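Long-range contact in ricin B lectin (Clostridium thermocellum, PDB 3VSF), which probably hydrolyses beta-1,3-galactan from the chain end as a family 43 glycosidase, and carries a ricin-type beta-trefoil module that binds galactose: residues G432-Y437 / G479-W484. Residues are numbered along the deposited sequence; the frame is centred on the assembly and turned at random.
Sequences GVLIQY and GIIQQW
Leu434 lays its isobutyl group over the backbone of the opposing strand: CD1 sits 3.6 Å from Gln482 C, and CD2 packs against Ile481 CG2 at 3.9 Å. This is a strand-to-strand junction in the hairpin triplet of a beta-trefoil, where strands 385-390, 432-437 and 479-484 each pair with the other two and so knit three hairpins together. The two strands cross at 123° rather than running side by side, and their backbones pair only at residues 432-434 and 481-483. At the crossing, Leu434 N donates to Ile481 O over 3.1 Å; the bond is fairly straight at 159°, with the donor somewhat off the carbonyl plane. A weak, strongly bent bond from Gln483 N to Gly432 O follows two residues along. Between them, Val433 and Gln482 form a non-hydrogen-bonded antiparallel pair, their side chains diverging.

With CG1 beside the backbone N (chi1 -59°), Ile481 has CG2 anti to that N and facing Leu434; Ile468 from strand 467-470 closes in on both residues. Val433, whose side chain leads away from the pairing, touches Ile480 CG2 with its own CG2 at 3.9 Å, with Gln386 of the third strand against both side chains. The neighbouring Ile435 is backbone-bonded to Asp422, a galactose-binding residue, on the partner strand of its own hairpin; the contact with 479-484 joins that hairpin to its neighbour. Gln483 CB meets Leu434 CD1 at 3.8 Å; from there its chain runs out extended, and the buried amide ends with NE2 hydrogen-bonded to Ser427 O.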
# COMPACT_ATOMS: atom_id res chain seq x y z
N GLY A 432 22.39 10.51 -18.36
CA GLY A 432 21.63 9.85 -17.32
C GLY A 432 20.92 8.61 -17.84
O GLY A 432 20.03 8.70 -18.69
N VAL A 433 21.33 7.45 -17.34
CA VAL A 433 20.79 6.17 -17.80
C VAL A 433 19.30 6.02 -17.56
O VAL A 433 18.77 6.46 -16.54
CB VAL A 433 21.54 4.99 -17.15
CG1 VAL A 433 20.57 3.88 -16.76
CG2 VAL A 433 22.64 4.48 -18.07
N LEU A 434 18.61 5.41 -18.52
CA LEU A 434 17.19 5.08 -18.38
C LEU A 434 17.01 3.62 -17.99
O LEU A 434 17.72 2.75 -18.50
CB LEU A 434 16.43 5.39 -19.67
CG LEU A 434 15.73 6.74 -19.76
CD1 LEU A 434 16.69 7.88 -19.42
CD2 LEU A 434 15.13 6.95 -21.14
N ILE A 435 16.07 3.36 -17.10
CA ILE A 435 15.79 2.00 -16.65
C ILE A 435 14.29 1.76 -16.59
O ILE A 435 13.49 2.67 -16.81
CB ILE A 435 16.37 1.75 -15.24
CG1 ILE A 435 15.70 2.68 -14.22
CG2 ILE A 435 17.87 1.93 -15.23
CD1 ILE A 435 16.22 2.51 -12.81
N GLN A 436 13.90 0.52 -16.32
CA GLN A 436 12.51 0.21 -16.01
C GLN A 436 12.38 0.08 -14.50
O GLN A 436 13.13 -0.66 -13.87
CB GLN A 436 12.06 -1.07 -16.71
CG GLN A 436 12.75 -2.34 -16.23
CD GLN A 436 12.09 -3.59 -16.77
OE1 GLN A 436 11.14 -3.53 -17.55
NE2 GLN A 436 12.60 -4.75 -16.37
N TYR A 437 11.44 0.81 -13.92
CA TYR A 437 11.30 0.83 -12.47
C TYR A 437 9.84 0.77 -12.05
O TYR A 437 8.94 1.05 -12.85
CB TYR A 437 11.96 2.09 -11.90
CG TYR A 437 12.33 1.99 -10.44
CD1 TYR A 437 13.43 1.23 -10.03
CD2 TYR A 437 11.60 2.65 -9.46
CE1 TYR A 437 13.77 1.14 -8.70
CE2 TYR A 437 11.94 2.56 -8.12
CZ TYR A 437 13.03 1.81 -7.75
OH TYR A 437 13.37 1.71 -6.42
N GLY A 479 22.60 -1.16 -27.40
CA GLY A 479 22.91 0.25 -27.24
C GLY A 479 22.18 0.84 -26.05
O GLY A 479 20.96 0.73 -25.94
N ILE A 480 22.92 1.48 -25.16
CA ILE A 480 22.35 2.04 -23.94
C ILE A 480 21.40 3.19 -24.24
O ILE A 480 21.77 4.14 -24.93
CB ILE A 480 23.44 2.52 -22.96
CG1 ILE A 480 24.24 1.34 -22.42
CG2 ILE A 480 22.81 3.30 -21.81
CD1 ILE A 480 25.27 0.79 -23.39
N ILE A 481 20.18 3.10 -23.71
CA ILE A 481 19.22 4.20 -23.82
C ILE A 481 19.39 5.13 -22.63
O ILE A 481 19.37 4.69 -21.48
CB ILE A 481 17.78 3.68 -23.87
CG1 ILE A 481 17.59 2.75 -25.08
CG2 ILE A 481 16.80 4.84 -23.95
CD1 ILE A 481 17.91 3.40 -26.40
N GLN A 482 19.54 6.42 -22.91
CA GLN A 482 19.85 7.39 -21.86
C GLN A 482 19.03 8.67 -21.98
O GLN A 482 18.06 8.74 -22.74
CB GLN A 482 21.34 7.74 -21.90
CG GLN A 482 21.76 8.48 -23.16
CD GLN A 482 23.24 8.78 -23.19
OE1 GLN A 482 24.03 8.20 -22.44
NE2 GLN A 482 23.64 9.69 -24.07
N GLN A 483 19.45 9.67 -21.23
CA GLN A 483 18.80 10.97 -21.20
C GLN A 483 19.80 12.00 -21.70
O GLN A 483 20.96 11.98 -21.30
CB GLN A 483 18.38 11.29 -19.77
CG GLN A 483 17.54 12.55 -19.60
CD GLN A 483 17.25 12.85 -18.15
OE1 GLN A 483 16.10 12.96 -17.74
NE2 GLN A 483 18.31 12.98 -17.35
N TRP A 484 19.36 12.90 -22.57
CA TRP A 484 20.27 13.89 -23.14
C TRP A 484 19.52 15.12 -23.65
O TRP A 484 18.36 15.04 -24.04
CB TRP A 484 21.08 13.27 -24.28
CG TRP A 484 22.35 14.00 -24.59
CD1 TRP A 484 22.48 15.10 -25.39
CD2 TRP A 484 23.66 13.67 -24.13
NE1 TRP A 484 23.80 15.48 -25.45
CE2 TRP A 484 24.55 14.62 -24.68
CE3 TRP A 484 24.18 12.67 -23.30
CZ2 TRP A 484 25.92 14.60 -24.43
CZ3 TRP A 484 25.54 12.65 -23.05
CH2 TRP A 484 26.39 13.61 -23.62